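PDB 3NJR: precorrin-6y methylase from Rhodobacter capsulatus, which catalyses methylation and decarboxylation of a precorrin, using S-adenosylmethionine, in the making of adenosylcobalamin, and is represented here by its C-terminal domain. Local coordinates for residues V69-E72 against W73-G77; Q134-Y137 against D138-E142. All coordinates share one frame; numbering follows the deposited sequence.

In the fold
Both contacts are short-range ones along single helices of a Rossmann-like methyltransferase domain with strand order 3-2-1-4-5-7-6, the order of the class I S-adenosylmethionine-dependent enzymes. Interaction 1 sits on helix 68-75, which connects strands 58-62 and 79-84; interaction 2 sits on helix 134-143, between strands 125-128 and 149-154. These two crossovers step in opposite directions along the sheet, which with right-handed connections puts their helices on opposite faces. The centres of interactions 1 and 2 are 25 Å apart, their nearest atoms about 13 Å apart. Interaction 1 is closer to the cofactor product: the side chain of Val69 comes within about 4 Å of S-adenosyl-L-homocysteine, that of Leu136 within about 7 Å.

Interaction 1: residues V69-E72 against W73-G77; sequences VSVE and WCLAG
Trp73 N donates to Val69 O at 2.7 Å in a helix that follows the glycine-rich loop of the first beta-alpha-beta unit, between strands 58-62 and 79-84. The same i to i+4 step recurs from Cys74 N to Ser70 O, at 2.8 Å, and from Leu75 N to Val71 O. The last, Ala76 N to Glu72 O, is longer at 3.1 Å. There the helix ends: Gly77, with positive phi, closes it in a Schellman motif, and its N bonds to Cys74 O at 3.0 Å.

The side chains fan out from this turn, most of them buried. Placed trans to the backbone N by a chi1 of 164°, the Trp73 indole swings away from residues 69-72 toward Leu48 and Leu51 of helix 41-51, while NE1 hydrogen-bonds to Arg79 O. Glu72 extends beyond CG to form salt bridges with Arg44 through OE1 and Arg27 through OE2; OE1 also accepts from Gly26 N, so the buried carboxylate is well satisfied. Ser70 OG hydrogen-bonds to Asp61 and Thr82, tying the helix to the strands it connects. One turn apart, Val71 and Leu75 lie side by side and point the same way, touching through one methyl each, CG1 of Val71 and CD1 of Leu75, 3.6 Å apart.

Interaction 2: residues Q134-Y137 against D138-E142; sequences QALY and DRLWE
Residues 134-137 and 138-142 are consecutive pieces of one helix, joined by i to i+4 backbone bonds. Asp138 N donates to Gln134 O at 2.8 Å, Arg139 N to Ala135 O, and Leu140 N to Leu136 O. Trp141 N meets Tyr137 O at 2.7 Å.

Over the first turn a side-chain bridge repeats the step taken by the backbone: Gln134 NE2 donates to Asp138 OD1 at 2.9 Å. Gln134 starts out trans (chi1 -178°) and folds back at chi2, 68°, which turns the amide toward the carboxylate. OD1 lies in the amide plane, yet the N-H comes in from above the carboxylate plane, the two groups being turned 36° against each other. The other end of the amide, OE1, has a weak hydrogen bond from Arg169. Farther round, the Arg139 guanidinium has Ala135 O over one face, toward its rim, and makes a salt bridge from NH1 to Glu142 OE2 at 3.1 Å.

The inward side is apolar. Leu140 CD1 is 4.0 Å from Tyr137 CD2, with those side chains alongside each other, and 4.2 Å from Leu136 CG. All three touch Ile128 of strand 125-128, while Tyr137 also packs on Leu162, Leu163 and Leu166 of helix 157-170. With an apolar face on the sheet and Gln134, Asp138, Arg139 and Glu142 on its more exposed side, this is an amphipathic crossover helix of a Rossmann-like beta-alpha-beta unit, linking parallel strands 125-128 and 149-154.

Interaction 1: residues V69-E72 against W73-G77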
# COMPACT_ATOMS: atom_id res chain seq x y z
N VAL A 69 18.76 14.94 8.50
CA VAL A 69 19.28 14.60 7.18
C VAL A 69 20.71 15.11 7.03
O VAL A 69 21.61 14.37 6.57
CB VAL A 69 18.36 15.16 6.07
CG1 VAL A 69 19.03 15.15 4.73
CG2 VAL A 69 17.08 14.38 6.02
N SER A 70 20.92 16.37 7.46
CA SER A 70 22.22 17.04 7.39
C SER A 70 23.24 16.36 8.28
O SER A 70 24.42 16.27 7.92
CB SER A 70 22.11 18.51 7.82
OG SER A 70 21.39 19.32 6.92
N VAL A 71 22.79 15.89 9.45
CA VAL A 71 23.67 15.25 10.41
C VAL A 71 24.16 13.95 9.79
O VAL A 71 25.37 13.74 9.66
CB VAL A 71 22.96 15.02 11.78
CG1 VAL A 71 23.76 14.11 12.66
CG2 VAL A 71 22.75 16.32 12.50
N GLU A 72 23.24 13.10 9.37
CA GLU A 72 23.63 11.89 8.63
C GLU A 72 24.41 12.15 7.30
O GLU A 72 25.29 11.37 6.93
CB GLU A 72 22.44 10.95 8.43
CG GLU A 72 21.70 10.73 9.73
CD GLU A 72 20.99 9.39 9.83
OE1 GLU A 72 20.13 9.09 8.99
OE2 GLU A 72 21.29 8.63 10.77
N TRP A 73 24.10 13.24 6.59
CA TRP A 73 24.86 13.57 5.37
C TRP A 73 26.29 13.89 5.74
O TRP A 73 27.21 13.36 5.12
CB TRP A 73 24.22 14.72 4.60
CG TRP A 73 25.09 15.38 3.54
CD1 TRP A 73 25.99 16.39 3.74
CD2 TRP A 73 25.09 15.12 2.12
NE1 TRP A 73 26.58 16.75 2.54
CE2 TRP A 73 26.04 16.00 1.53
CE3 TRP A 73 24.39 14.23 1.29
CZ2 TRP A 73 26.29 16.02 0.16
CZ3 TRP A 73 24.65 14.25 -0.08
CH2 TRP A 73 25.59 15.14 -0.63
N CYS A 74 26.48 14.74 6.75
CA CYS A 74 27.82 15.13 7.22
C CYS A 74 28.60 14.00 7.90
O CYS A 74 29.82 13.95 7.79
CB CYS A 74 27.72 16.31 8.17
SG CYS A 74 27.20 17.85 7.32
N LEU A 75 27.89 13.10 8.60
CA LEU A 75 28.51 11.90 9.18
C LEU A 75 29.04 10.98 8.10
O LEU A 75 30.06 10.31 8.32
CB LEU A 75 27.58 11.15 10.14
CG LEU A 75 27.40 11.82 11.51
CD1 LEU A 75 26.09 11.39 12.21
CD2 LEU A 75 28.61 11.64 12.43
N ALA A 76 28.40 10.97 6.93
CA ALA A 76 28.94 10.20 5.80
C ALA A 76 30.16 10.88 5.12
O ALA A 76 30.71 10.35 4.15
CB ALA A 76 27.85 9.88 4.78
N GLY A 77 30.55 12.06 5.61
CA GLY A 77 31.65 12.81 5.03
C GLY A 77 31.34 14.14 4.34
O GLY A 77 32.25 14.90 4.04

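Interaction 2: residues Q134-Y137 against D138-E142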
# COMPACT_ATOMS: atom_id res chain seq x y z
N GLN A 134 6.41 25.80 -6.33
CA GLN A 134 6.87 25.93 -7.72
C GLN A 134 7.88 27.06 -7.82
O GLN A 134 8.84 26.96 -8.59
CB GLN A 134 5.70 26.15 -8.69
CG GLN A 134 6.08 26.26 -10.18
CD GLN A 134 6.61 24.94 -10.79
OE1 GLN A 134 5.99 23.87 -10.66
NE2 GLN A 134 7.76 25.02 -11.49
N ALA A 135 7.67 28.11 -7.03
CA ALA A 135 8.60 29.24 -6.92
C ALA A 135 10.02 28.76 -6.59
O ALA A 135 10.96 28.96 -7.38
CB ALA A 135 8.11 30.26 -5.88
N LEU A 136 10.14 28.12 -5.43
CA LEU A 136 11.38 27.47 -5.01
C LEU A 136 12.07 26.67 -6.10
O LEU A 136 13.27 26.83 -6.33
CB LEU A 136 11.11 26.58 -3.79
CG LEU A 136 12.34 25.86 -3.26
CD1 LEU A 136 13.36 26.84 -2.73
CD2 LEU A 136 11.91 24.86 -2.19
N TYR A 137 11.31 25.82 -6.79
CA TYR A 137 11.85 25.03 -7.89
C TYR A 137 12.27 25.84 -9.13
O TYR A 137 13.25 25.51 -9.79
CB TYR A 137 10.94 23.84 -8.23
CG TYR A 137 10.92 22.77 -7.15
CD1 TYR A 137 9.78 22.56 -6.38
CD2 TYR A 137 12.04 21.98 -6.89
CE1 TYR A 137 9.74 21.57 -5.37
CE2 TYR A 137 12.02 21.00 -5.88
CZ TYR A 137 10.86 20.81 -5.14
OH TYR A 137 10.81 19.85 -4.15
N ASP A 138 11.55 26.91 -9.45
CA ASP A 138 11.95 27.74 -10.61
C ASP A 138 13.26 28.42 -10.28
O ASP A 138 14.20 28.40 -11.10
CB ASP A 138 10.87 28.77 -10.98
CG ASP A 138 9.54 28.12 -11.38
OD1 ASP A 138 9.57 27.13 -12.15
OD2 ASP A 138 8.48 28.61 -10.93
N ARG A 139 13.32 28.99 -9.08
CA ARG A 139 14.56 29.57 -8.54
C ARG A 139 15.71 28.54 -8.46
O ARG A 139 16.80 28.78 -8.98
CB ARG A 139 14.29 30.26 -7.19
CG ARG A 139 14.33 31.81 -7.14
CD ARG A 139 13.82 32.54 -8.40
NE ARG A 139 12.37 32.68 -8.39
CZ ARG A 139 11.61 32.61 -9.48
NH1 ARG A 139 12.14 32.40 -10.68
NH2 ARG A 139 10.29 32.74 -9.36
N LEU A 140 15.46 27.37 -7.86
CA LEU A 140 16.47 26.32 -7.84
C LEU A 140 16.88 26.01 -9.26
O LEU A 140 18.07 25.85 -9.53
CB LEU A 140 15.99 25.03 -7.16
CG LEU A 140 15.81 24.97 -5.64
CD1 LEU A 140 15.24 23.61 -5.22
CD2 LEU A 140 17.10 25.26 -4.91
N TRP A 141 15.92 25.95 -10.19
CA TRP A 141 16.26 25.61 -11.57
C TRP A 141 17.18 26.60 -12.27
O TRP A 141 18.01 26.19 -13.09
CB TRP A 141 15.05 25.29 -12.43
CG TRP A 141 15.43 24.19 -13.35
CD1 TRP A 141 15.83 24.29 -14.66
CD2 TRP A 141 15.57 22.81 -12.99
NE1 TRP A 141 16.19 23.04 -15.15
CE2 TRP A 141 16.03 22.12 -14.14
CE3 TRP A 141 15.34 22.09 -11.81
CZ2 TRP A 141 16.27 20.74 -14.15
CZ3 TRP A 141 15.56 20.72 -11.81
CH2 TRP A 141 16.03 20.06 -12.98
N GLU A 142 17.03 27.88 -11.93
CA GLU A 142 17.84 28.96 -12.51
C GLU A 142 19.22 29.04 -11.88
O GLU A 142 20.20 29.33 -12.58
CB GLU A 142 17.16 30.31 -12.31
CG GLU A 142 16.02 30.61 -13.26
CD GLU A 142 14.93 31.48 -12.62
OE1 GLU A 142 15.21 32.22 -11.65
OE2 GLU A 142 13.77 31.41 -13.09